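Local coordinates for thioredoxin domain-containing protein (Silicibacter pomeroyi, PDB 3EYT) that probably acts as an oxidoreductase of the thioredoxin superfamily, possibly with an antioxidant role, although its function has not been established, at residues V98-P101 and P107-M110; F36-P41 and K84-E89; E73-M78 and D103-R108; G28-I33 and T149-A154; Q12-F15 and D20-L23. All blocks are in the same frame, centred on the assembly; numbering follows the deposited sequence.

Overall arrangement
All five contacts belong to one thioredoxin-like fold built on a mixed sheet. Contact 5 closes first, between strand 11-15, outermost within this chain, and the loop after it; that strand pairs with strand 96-99, which carries contact 1, and the two contacts have centres 11 Å apart. Contacts 2 and 3 interleave in sequence and touch through Gln37 and Glu73. Contact 3 shares Pro107 and Arg108 with contact 1, their centres 8 Å apart. Contact 4 joins strand 30-36 to the last helix, so its ends enclose contacts 1, 2 and 3 in sequence, yet its centre is 31 Å from that of contact 3. Loops with intersubunit contacts, including the CxxC-bearing one, lie far from this helix packing.

Contact 1 (V98-P101 and P107-M110); sequences VDQP and PRTM
Asp99 meets the first turn of helix 108-112 with both carboxylate oxygens. OD1 of Asp99 accepts from Thr109 N at 2.7 Å, and OD2 of Asp99 from Met110 N (a selenomethionine) at 2.8 Å; each oxygen uses its syn lone pair, so the carboxylate straddles two successive N-H groups. A third donor, OG1 of Thr109, lies 2.7 Å from OD1 of Asp99 but arrives 53° out of the carboxylate plane, which gives OD1 two donors from one residue. With CG of Asp99 anti to the backbone N (chi1 -162°), the carboxylate is directed at this helix start, whose N-H groups would be expected to stabilise its negative charge. Pro107, in the N-cap position, lies against the same group, its CG 3.3 Å from Asp99 OD2. Arg108 completes the contact through backbone and aliphatic chain: its N donates to Gln100 O at 2.8 Å, and its CG comes within 3.3 Å of Pro101 O. One water, lying in the guanidinium plane, links Arg108 NH1 to Pro101 O, while Arg108 NE bonds to Gln10. The contact therefore ties the end of strand 96-99 to the short helix 108-112, with Leu68 of the adjacent strand 63-69 against Asp99 and Thr109, and strand 11-15 along the other flank of strand 96-99.

Contact 2 (F36-P41 and K84-E89); sequences FQMLCP and KAFLHE
Apolar and aromatic contacts join Met38, a selenomethionine, and Phe36 to the ring of Phe86. The CH-pi contact is the most sharply defined: CB of Met38 stands 3.8 Å from the centroid of the Phe86 ring and 8° off its normal, hence over the middle of one face. The Met-aromatic contact is looser, since SE of Met38 lies 5.5 Å from the same centroid in an oblique position. A bend in the Met38 chain at chi3 (-83°) brings the terminal methyl back, so that CE of Met38 reaches CB of Phe86 at 3.7 Å. Phe36 adds an apolar contact: its CE1 lies 3.9 Å from CE2 of Phe86, oblique to both rings, the two side chains running past one another in opposite directions. Met38 is the second residue of a type I turn from Gln37 to Cys40, which brings the first cysteine of a probable thioredoxin-type CxxC motif to the N-cap of helix 41-57; that helix also packs on Phe86 through Val44 and Ile48. Replacing Phe86 by an alanine would probably open a gap beneath Met38 CB and deprive Phe36 CE1 of its ring neighbour. The carbonyl O of Met38 also lies against the ring, 3.6 Å from CE1 of Phe86, while N of Met38 is hydrogen-bonded to His69 NE2, outside the two segments. Leu39 of the third subunit packs against Met38.

Contact 3 (E73-M78 and D103-R108); sequences EHHEAM and DGAMPR. With EDO (1,2-ethanediol), chain I.
A single hydrogen bond carries nearly all of this small contact: NE2 of His75 donates to the backbone O of Ala105 at 2.9 Å, and just 85 Å² is buried between the segments. The bond is almost straight, with an N-H...O angle of 168°, and the acceptor sits 6° from the imidazole plane, at the ring edge. Seen from the carbonyl, the approach is bent, the C=O...N angle being 127°. The side chains themselves meet loosely, CE1 of His75 lying 4.2 Å from CB of Ala105. Over one face of the imidazole lies the backbone N of Glu73, 3.5 Å above the plane and offset toward the rim. On the Ala105 side, the loop folds round a 1,2-ethanediol, probably from the crystallisation liquor. O1 of the diol donates to Met106 O at 2.6 Å and accepts from Gly104 N at 3.0 Å. O2 of the diol accepts from Asp103 N at 2.9 Å, so three backbone groups of the loop hold the molecule. Ile81 of the second subunit and Glu76 of the fourth pack against His75, which places the bond near subunit boundaries. The two loops follow the neighbouring parallel strands 63-69 and 96-99, so His75 and Ala105 link adjacent strand-end loops at the carboxy-terminal edge of a thioredoxin-like sheet, the edge where the CxxC motif of such folds is found.

Contact 4 (G28-I33 and T149-A154); sequences GKVIVI and TLLGEA
The carbonyl O atoms of Leu151 and Glu153 both bond to one ammonium group, NZ of Lys126, which thus holds the chain as it leaves helix 140-151, just where Leu151 meets Val30. Between the segments themselves, the contact is wholly apolar and centres on Val30. Its CG2 branch fits between two successive leucines: CG2 of Val30 lies 3.6 Å from CB of Leu150, and equally 3.6 Å from CD2 of Leu151. The CG1 methyl of Val30 is less closely engaged, 4.1 Å from CD1 of Leu150. Val30 has CG1 anti to the backbone N (chi1 171°), and this puts CG2 beside that N, the branch that reaches both leucines. The side chains of Leu150 and Leu151 each meet Val30 at about a right angle. In fold terms, this joins the start of strand 30-36, central in the thioredoxin-like sheet, to the carboxy-terminal helix lying on one sheet face. Were Val30 cut back to an alanine, Leu150 CB and Leu151 CD2 would probably lose their shared methyl partner, and a gap would be likely to open between strand and helix. On the strand side, backbone bonds from Val30 to Lys62 and Ala64 fix its position beside strand 63-69. Leu123 of strand 120-124 continues the apolar surface at Leu150, and Val63 does so at Leu151, while Glu153 forms a salt bridge with Arg131.

Contact 5 (Q12-F15 and D20-L23); sequences QQWF and DLTL
With CG of Trp14 beside the backbone N (chi1 -82°), its indole reaches across from strand 11-15 to meet Asp20 and Leu21; in the conformer given, Asp20 sets its carboxylate anti to its own N (chi1 -167°), which swings OD1 back to the indole edge. CB of Leu21 lies over one face of the indole, 4.1 Å from the centroid of the six-membered ring of Trp14, a CH-pi contact displaced toward the rim. The nearest carbon pair is CZ2 of Trp14 and CB of Leu21, at 3.7 Å, and the carbonyl O of Leu21 comes to 3.4 Å from CZ2 of Trp14. Trp14 thus projects from an outer strand of this chain's sheet, antiparallel to strand 96-99, and the loop leading on toward strand 30-36 folds back across it; Pro95, just before strand 96-99, packs against both Trp14 and Leu21. At the indole edge, NE1 of Trp14 makes a weak hydrogen bond of 3.0 Å to OD1 of Asp20, its N-H...O angle only 122° and the carboxylate plane steeply inclined to the ring. This bond is doubtful as a steady link, because Asp20 was modelled in two conformers. Gln100 of the second subunit packs against Asp20.

Contact 1 (V98-P101 and P107-M110)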
# COMPACT_ATOMS: atom_id res chain seq x y z
N VAL C 98 7.54 6.52 10.05
CA VAL C 98 7.38 6.47 8.60
C VAL C 98 7.56 7.90 8.05
O VAL C 98 6.82 8.84 8.44
CB VAL C 98 5.99 5.94 8.17
CG1 VAL C 98 5.82 5.99 6.61
CG2 VAL C 98 5.78 4.50 8.69
N ASP C 99 8.54 8.05 7.17
CA ASP C 99 8.87 9.36 6.61
C ASP C 99 7.69 9.82 5.75
O ASP C 99 7.11 9.04 5.01
CB ASP C 99 10.12 9.23 5.77
CG ASP C 99 10.81 10.57 5.51
OD1 ASP C 99 10.24 11.68 5.78
OD2 ASP C 99 11.92 10.50 4.98
N GLN C 100 7.33 11.09 5.84
CA GLN C 100 6.20 11.62 5.05
C GLN C 100 6.48 11.57 3.53
O GLN C 100 7.60 11.83 3.10
CB GLN C 100 5.90 13.07 5.45
CG GLN C 100 5.40 13.26 6.88
CD GLN C 100 5.08 14.74 7.17
OE1 GLN C 100 5.18 15.62 6.29
NE2 GLN C 100 4.71 15.01 8.42
N PRO C 101 5.44 11.33 2.73
CA PRO C 101 5.62 11.31 1.27
C PRO C 101 6.06 12.68 0.73
O PRO C 101 5.62 13.73 1.23
CB PRO C 101 4.23 10.95 0.75
CG PRO C 101 3.26 11.33 1.90
CD PRO C 101 4.03 11.09 3.14
N PRO C 107 10.96 10.60 0.14
CA PRO C 107 10.13 11.19 1.19
C PRO C 107 10.79 12.42 1.84
O PRO C 107 11.97 12.70 1.56
CB PRO C 107 9.94 10.04 2.17
CG PRO C 107 11.19 9.17 2.00
CD PRO C 107 11.60 9.33 0.55
N ARG C 108 10.06 13.14 2.70
CA ARG C 108 10.44 14.52 3.06
C ARG C 108 11.69 14.61 3.94
O ARG C 108 12.56 15.47 3.71
CB ARG C 108 9.27 15.28 3.72
CG ARG C 108 8.07 15.39 2.79
CD ARG C 108 7.08 16.43 3.24
NE ARG C 108 7.69 17.74 3.40
CZ ARG C 108 7.70 18.70 2.47
NH1 ARG C 108 7.12 18.50 1.28
NH2 ARG C 108 8.29 19.85 2.72
N THR C 109 11.76 13.76 4.97
CA THR C 109 12.92 13.82 5.89
C THR C 109 14.19 13.34 5.19
O THR C 109 15.28 13.95 5.31
CB THR C 109 12.66 12.98 7.16
OG1 THR C 109 11.37 13.32 7.67
CG2 THR C 109 13.73 13.21 8.23
N MSE C 110 14.04 12.28 4.42
CA MSE C 110 15.15 11.81 3.61
C MSE C 110 15.74 12.91 2.70
O MSE C 110 16.96 13.06 2.66
CB MSE C 110 14.70 10.64 2.71
CG MSE C 110 15.90 9.94 2.06
SE MSE C 110 15.38 8.49 0.86
CE MSE C 110 17.19 8.01 0.29
O HOH W 1 5.39 16.39 0.21

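Contact 2 (F36-P41 and K84-E89)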
# COMPACT_ATOMS: atom_id res chain seq x y z
N PHE C 36 16.12 3.43 6.67
CA PHE C 36 16.13 2.13 6.02
C PHE C 36 14.85 1.98 5.19
O PHE C 36 13.86 2.70 5.38
CB PHE C 36 16.22 1.01 7.09
CG PHE C 36 14.94 0.83 7.90
CD1 PHE C 36 14.05 -0.21 7.59
CD2 PHE C 36 14.65 1.68 8.98
CE1 PHE C 36 12.87 -0.39 8.33
CE2 PHE C 36 13.48 1.52 9.73
CZ PHE C 36 12.57 0.48 9.40
N GLN C 37 14.89 1.00 4.28
CA GLN C 37 13.70 0.50 3.59
C GLN C 37 13.63 -0.96 3.95
O GLN C 37 14.66 -1.67 3.92
CB GLN C 37 13.84 0.56 2.06
CG GLN C 37 13.88 2.00 1.47
CD GLN C 37 13.86 1.99 -0.06
OE1 GLN C 37 12.88 2.40 -0.65
NE2 GLN C 37 14.91 1.46 -0.67
N MSE C 38 12.43 -1.43 4.25
CA MSE C 38 12.24 -2.80 4.73
C MSE C 38 12.63 -3.85 3.68
O MSE C 38 13.05 -4.93 4.05
CB MSE C 38 10.81 -3.00 5.21
CG MSE C 38 9.78 -2.81 4.10
SE MSE C 38 7.97 -3.09 4.81
CE MSE C 38 7.93 -5.07 4.68
N LEU C 39 12.51 -3.54 2.39
CA LEU C 39 12.89 -4.50 1.35
C LEU C 39 14.31 -4.32 0.78
O LEU C 39 14.69 -4.94 -0.22
CB LEU C 39 11.83 -4.50 0.22
CG LEU C 39 10.37 -4.76 0.61
CD1 LEU C 39 9.52 -4.81 -0.67
CD2 LEU C 39 10.22 -6.09 1.40
N CYS C 40 15.12 -3.50 1.42
CA CYS C 40 16.47 -3.27 0.95
C CYS C 40 17.41 -4.27 1.62
O CYS C 40 17.51 -4.31 2.84
CB CYS C 40 16.84 -1.82 1.24
SG CYS C 40 18.60 -1.45 1.35
N PRO C 41 18.07 -5.13 0.82
CA PRO C 41 18.82 -6.23 1.44
C PRO C 41 19.91 -5.75 2.40
O PRO C 41 20.11 -6.37 3.44
CB PRO C 41 19.40 -7.01 0.24
CG PRO C 41 18.49 -6.67 -0.90
CD PRO C 41 18.00 -5.25 -0.65
N LYS C 84 4.61 -2.78 9.75
CA LYS C 84 4.19 -3.32 11.05
C LYS C 84 4.56 -4.81 11.20
O LYS C 84 5.12 -5.23 12.22
CB LYS C 84 2.67 -3.13 11.23
CG LYS C 84 2.21 -3.26 12.68
CD LYS C 84 0.71 -3.06 12.79
CE LYS C 84 0.34 -2.92 14.24
NZ LYS C 84 -0.82 -3.81 14.46
N ALA C 85 4.30 -5.59 10.14
CA ALA C 85 4.61 -7.04 10.13
C ALA C 85 6.12 -7.26 10.13
O ALA C 85 6.63 -8.10 10.87
CB ALA C 85 3.97 -7.72 8.95
N PHE C 86 6.84 -6.45 9.37
CA PHE C 86 8.29 -6.53 9.32
C PHE C 86 8.95 -6.26 10.69
O PHE C 86 9.88 -6.99 11.11
CB PHE C 86 8.81 -5.53 8.26
CG PHE C 86 10.30 -5.42 8.21
CD1 PHE C 86 11.04 -6.31 7.45
CD2 PHE C 86 10.95 -4.39 8.88
CE1 PHE C 86 12.45 -6.18 7.38
CE2 PHE C 86 12.35 -4.26 8.84
CZ PHE C 86 13.10 -5.16 8.09
N LEU C 87 8.46 -5.23 11.38
CA LEU C 87 8.99 -4.90 12.70
C LEU C 87 8.70 -6.01 13.70
O LEU C 87 9.54 -6.31 14.54
CB LEU C 87 8.42 -3.59 13.23
CG LEU C 87 8.62 -2.33 12.40
CD1 LEU C 87 7.87 -1.18 13.02
CD2 LEU C 87 10.12 -2.05 12.29
N HIS C 88 7.53 -6.62 13.60
CA HIS C 88 7.21 -7.78 14.43
C HIS C 88 8.16 -8.98 14.16
O HIS C 88 8.83 -9.48 15.08
CB HIS C 88 5.73 -8.19 14.25
CG HIS C 88 5.32 -9.34 15.11
ND1 HIS C 88 5.25 -10.64 14.64
CD2 HIS C 88 4.98 -9.39 16.42
CE1 HIS C 88 4.87 -11.44 15.63
NE2 HIS C 88 4.70 -10.71 16.71
N GLU C 89 8.23 -9.43 12.90
CA GLU C 89 9.06 -10.61 12.54
C GLU C 89 10.51 -10.48 12.90
O GLU C 89 11.14 -11.45 13.33
CB GLU C 89 9.00 -10.91 11.04
CG GLU C 89 7.69 -11.48 10.61
CD GLU C 89 7.38 -12.76 11.32
OE1 GLU C 89 6.40 -12.78 12.12
OE2 GLU C 89 8.15 -13.73 11.13

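Contact 3 (E73-M78 and D103-R108)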
# COMPACT_ATOMS: atom_id res chain seq x y z
N GLU C 73 11.16 4.06 -3.26
CA GLU C 73 10.86 3.24 -4.44
C GLU C 73 9.93 2.10 -4.05
O GLU C 73 9.86 1.78 -2.86
CB GLU C 73 12.15 2.67 -4.99
CG GLU C 73 12.92 1.87 -3.95
CD GLU C 73 14.26 1.42 -4.46
OE1 GLU C 73 14.60 1.74 -5.64
OE2 GLU C 73 14.99 0.75 -3.69
N HIS C 74 9.22 1.51 -5.02
CA HIS C 74 8.30 0.41 -4.73
C HIS C 74 7.37 0.79 -3.57
O HIS C 74 7.12 -0.03 -2.68
CB HIS C 74 9.08 -0.84 -4.28
CG HIS C 74 10.17 -1.27 -5.22
ND1 HIS C 74 9.93 -1.67 -6.52
CD2 HIS C 74 11.51 -1.42 -5.03
CE1 HIS C 74 11.07 -2.03 -7.09
NE2 HIS C 74 12.04 -1.89 -6.21
N HIS C 75 6.86 2.03 -3.58
CA HIS C 75 6.10 2.54 -2.43
C HIS C 75 4.94 1.61 -2.00
O HIS C 75 4.66 1.43 -0.80
CB HIS C 75 5.58 3.96 -2.74
CG HIS C 75 6.68 4.93 -3.10
ND1 HIS C 75 7.33 4.91 -4.33
CD2 HIS C 75 7.22 5.96 -2.41
CE1 HIS C 75 8.24 5.86 -4.36
NE2 HIS C 75 8.21 6.51 -3.21
N GLU C 76 4.29 1.01 -3.00
CA GLU C 76 3.12 0.16 -2.76
C GLU C 76 3.45 -1.17 -2.07
O GLU C 76 2.56 -1.83 -1.57
CB GLU C 76 2.33 -0.08 -4.08
CG GLU C 76 3.01 -1.01 -5.10
CD GLU C 76 4.29 -0.41 -5.70
OE1 GLU C 76 4.43 0.85 -5.70
OE2 GLU C 76 5.17 -1.21 -6.15
N ALA C 77 4.73 -1.54 -2.06
CA ALA C 77 5.20 -2.79 -1.49
C ALA C 77 5.60 -2.65 -0.03
O ALA C 77 5.75 -3.67 0.66
CB ALA C 77 6.38 -3.27 -2.25
N MSE C 78 5.79 -1.39 0.42
CA MSE C 78 6.42 -1.08 1.70
C MSE C 78 5.55 -0.11 2.51
O MSE C 78 6.08 0.79 3.16
CB MSE C 78 7.79 -0.45 1.47
CG MSE C 78 8.76 -1.34 0.65
SE MSE C 78 10.56 -0.80 0.91
CE MSE C 78 11.12 -0.74 -0.96
N ASP C 103 7.22 15.43 -2.60
CA ASP C 103 6.69 15.95 -3.84
C ASP C 103 6.90 14.94 -4.94
O ASP C 103 6.03 14.77 -5.80
CB ASP C 103 7.39 17.27 -4.17
CG ASP C 103 7.00 18.38 -3.20
OD1 ASP C 103 5.79 18.48 -2.90
OD2 ASP C 103 7.88 19.14 -2.71
N GLY C 104 8.06 14.27 -4.90
CA GLY C 104 8.38 13.20 -5.84
C GLY C 104 8.51 11.86 -5.07
O GLY C 104 7.88 11.69 -4.02
N ALA C 105 9.35 10.97 -5.60
CA ALA C 105 9.62 9.64 -5.07
C ALA C 105 10.20 9.66 -3.64
O ALA C 105 9.74 8.90 -2.78
CB ALA C 105 10.57 8.90 -6.01
N MSE C 106 11.20 10.51 -3.41
CA MSE C 106 11.89 10.59 -2.14
C MSE C 106 11.00 11.21 -1.07
O MSE C 106 10.37 12.25 -1.32
CB MSE C 106 13.15 11.45 -2.31
CG MSE C 106 14.08 11.39 -1.12
SE MSE C 106 15.88 12.04 -1.60
CE MSE C 106 16.18 10.99 -3.21
N PRO C 107 10.96 10.60 0.14
CA PRO C 107 10.13 11.19 1.19
C PRO C 107 10.79 12.42 1.84
O PRO C 107 11.97 12.70 1.56
CB PRO C 107 9.94 10.04 2.17
CG PRO C 107 11.19 9.17 2.00
CD PRO C 107 11.60 9.33 0.55
N ARG C 108 10.06 13.14 2.70
CA ARG C 108 10.44 14.52 3.06
C ARG C 108 11.69 14.61 3.94
O ARG C 108 12.56 15.47 3.71
CB ARG C 108 9.27 15.28 3.72
CG ARG C 108 8.07 15.39 2.79
CD ARG C 108 7.08 16.43 3.24
NE ARG C 108 7.69 17.74 3.40
CZ ARG C 108 7.70 18.70 2.47
NH1 ARG C 108 7.12 18.50 1.28
NH2 ARG C 108 8.29 19.85 2.72
C1 EDO I . 11.21 15.23 -2.71
O1 EDO I . 10.47 14.08 -3.18
C2 EDO I . 10.76 15.62 -1.29
O2 EDO I . 9.64 16.52 -1.37

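Contact 4 (G28-I33 and T149-A154)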
# COMPACT_ATOMS: atom_id res chain seq x y z
N GLY C 28 19.48 16.92 24.44
CA GLY C 28 20.33 16.47 25.57
C GLY C 28 20.78 15.01 25.50
O GLY C 28 21.71 14.60 26.21
N LYS C 29 20.10 14.22 24.67
CA LYS C 29 20.53 12.85 24.34
C LYS C 29 21.26 12.91 23.01
O LYS C 29 20.94 13.75 22.15
CB LYS C 29 19.35 11.91 24.13
CG LYS C 29 18.56 11.57 25.37
CD LYS C 29 17.22 11.00 24.93
CE LYS C 29 16.36 10.63 26.12
NZ LYS C 29 17.13 9.82 27.08
N VAL C 30 22.24 12.04 22.86
CA VAL C 30 22.81 11.75 21.56
C VAL C 30 21.74 10.89 20.85
O VAL C 30 21.10 10.03 21.44
CB VAL C 30 24.18 11.04 21.71
CG1 VAL C 30 24.69 10.52 20.37
CG2 VAL C 30 25.19 12.01 22.34
N ILE C 31 21.49 11.20 19.58
CA ILE C 31 20.45 10.49 18.84
C ILE C 31 21.08 9.76 17.65
O ILE C 31 21.88 10.36 16.88
CB ILE C 31 19.36 11.47 18.35
CG1 ILE C 31 18.88 12.35 19.51
CG2 ILE C 31 18.20 10.72 17.68
CD1 ILE C 31 18.07 13.54 19.06
N VAL C 32 20.77 8.48 17.52
CA VAL C 32 21.21 7.68 16.38
C VAL C 32 19.97 7.36 15.57
O VAL C 32 19.02 6.78 16.08
CB VAL C 32 21.84 6.34 16.84
CG1 VAL C 32 22.25 5.50 15.64
CG2 VAL C 32 23.05 6.60 17.75
N ILE C 33 19.97 7.76 14.30
CA ILE C 33 18.86 7.45 13.41
C ILE C 33 19.30 6.50 12.30
O ILE C 33 20.22 6.78 11.55
CB ILE C 33 18.26 8.72 12.77
CG1 ILE C 33 17.89 9.74 13.84
CG2 ILE C 33 17.01 8.40 11.89
CD1 ILE C 33 17.45 11.14 13.24
N THR C 149 32.39 10.41 21.76
CA THR C 149 32.81 11.80 21.63
C THR C 149 31.63 12.74 21.91
O THR C 149 31.77 13.73 22.66
CB THR C 149 33.40 12.07 20.23
OG1 THR C 149 34.53 11.21 20.03
CG2 THR C 149 33.82 13.57 20.06
N LEU C 150 30.49 12.41 21.33
CA LEU C 150 29.25 13.17 21.50
C LEU C 150 28.72 13.08 22.93
O LEU C 150 28.27 14.09 23.52
CB LEU C 150 28.20 12.71 20.48
CG LEU C 150 28.53 12.93 19.00
CD1 LEU C 150 27.33 12.62 18.10
CD2 LEU C 150 28.99 14.37 18.80
N LEU C 151 28.79 11.88 23.51
CA LEU C 151 28.44 11.69 24.92
C LEU C 151 29.39 12.44 25.86
O LEU C 151 28.99 12.85 26.95
CB LEU C 151 28.41 10.21 25.31
CG LEU C 151 27.27 9.37 24.74
CD1 LEU C 151 27.44 7.94 25.18
CD2 LEU C 151 25.91 9.93 25.20
N GLY C 152 30.63 12.63 25.42
CA GLY C 152 31.64 13.36 26.20
C GLY C 152 31.41 14.87 26.30
O GLY C 152 31.97 15.53 27.18
N GLU C 153 30.57 15.40 25.41
CA GLU C 153 30.29 16.83 25.34
C GLU C 153 29.30 17.27 26.42
O GLU C 153 28.44 16.50 26.85
CB GLU C 153 29.77 17.20 23.95
CG GLU C 153 30.81 17.03 22.86
CD GLU C 153 30.36 17.44 21.46
OE1 GLU C 153 29.14 17.56 21.17
OE2 GLU C 153 31.27 17.65 20.62
N ALA C 154 29.43 18.52 26.85
CA ALA C 154 28.62 19.09 27.92
C ALA C 154 27.19 19.23 27.44
O ALA C 154 26.95 19.50 26.26
CB ALA C 154 29.16 20.45 28.33

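Contact 5 (Q12-F15 and D20-L23)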
# COMPACT_ATOMS: atom_id res chain seq x y z
N GLN C 12 4.92 10.61 9.31
CA GLN C 12 3.51 10.37 9.03
C GLN C 12 2.85 9.56 10.18
O GLN C 12 1.69 9.81 10.58
CB GLN C 12 3.41 9.60 7.72
CG GLN C 12 1.99 9.30 7.28
CD GLN C 12 1.86 7.84 6.89
OE1 GLN C 12 2.13 7.43 5.74
NE2 GLN C 12 1.49 7.04 7.86
N GLN C 13 3.60 8.58 10.68
CA GLN C 13 3.19 7.84 11.86
C GLN C 13 4.37 7.13 12.51
O GLN C 13 5.40 6.92 11.87
CB GLN C 13 2.14 6.81 11.47
CG GLN C 13 2.62 5.71 10.58
CD GLN C 13 1.48 4.76 10.29
OE1 GLN C 13 1.17 3.93 11.12
NE2 GLN C 13 0.80 4.93 9.16
N TRP C 14 4.20 6.75 13.77
CA TRP C 14 5.24 6.12 14.58
C TRP C 14 4.81 4.71 14.97
O TRP C 14 3.64 4.48 15.24
CB TRP C 14 5.42 6.94 15.87
CG TRP C 14 6.31 8.14 15.68
CD1 TRP C 14 5.92 9.45 15.52
CD2 TRP C 14 7.76 8.14 15.60
NE1 TRP C 14 7.04 10.26 15.38
CE2 TRP C 14 8.17 9.49 15.42
CE3 TRP C 14 8.74 7.14 15.72
CZ2 TRP C 14 9.50 9.86 15.31
CZ3 TRP C 14 10.09 7.52 15.60
CH2 TRP C 14 10.45 8.87 15.40
N PHE C 15 5.76 3.78 14.95
CA PHE C 15 5.56 2.45 15.55
C PHE C 15 6.44 2.35 16.79
O PHE C 15 7.51 2.95 16.85
CB PHE C 15 5.92 1.34 14.54
CG PHE C 15 4.93 1.21 13.39
CD1 PHE C 15 3.76 0.48 13.55
CD2 PHE C 15 5.19 1.81 12.17
CE1 PHE C 15 2.83 0.38 12.48
CE2 PHE C 15 4.30 1.70 11.11
CZ PHE C 15 3.10 0.98 11.26
N ASP C 20 4.28 11.06 19.62
CA ASP C 20 4.85 11.61 18.42
C ASP C 20 6.18 12.23 18.83
O ASP C 20 6.23 13.35 19.34
CB ASP C 20 3.90 12.67 17.87
CG ASP C 20 4.24 13.08 16.46
OD1 ASP C 20 5.18 12.52 15.87
OD2 ASP C 20 3.55 13.98 15.93
N LEU C 21 7.26 11.47 18.63
CA LEU C 21 8.62 11.95 18.94
C LEU C 21 9.18 13.01 18.03
O LEU C 21 9.09 12.89 16.82
CB LEU C 21 9.61 10.77 18.93
CG LEU C 21 9.56 9.77 20.08
CD1 LEU C 21 10.48 8.60 19.78
CD2 LEU C 21 9.93 10.41 21.44
N THR C 22 9.82 14.01 18.61
CA THR C 22 10.53 15.01 17.83
C THR C 22 11.97 15.10 18.32
O THR C 22 12.29 14.69 19.46
CB THR C 22 9.89 16.39 17.97
OG1 THR C 22 9.98 16.80 19.34
CG2 THR C 22 8.40 16.36 17.54
N LEU C 23 12.83 15.68 17.49
CA LEU C 23 14.23 15.90 17.87
C LEU C 23 14.33 16.85 19.07
O LEU C 23 15.20 16.66 19.95
CB LEU C 23 15.06 16.41 16.67
CG LEU C 23 15.18 15.44 15.49
CD1 LEU C 23 16.15 15.96 14.44
CD2 LEU C 23 15.62 14.06 15.95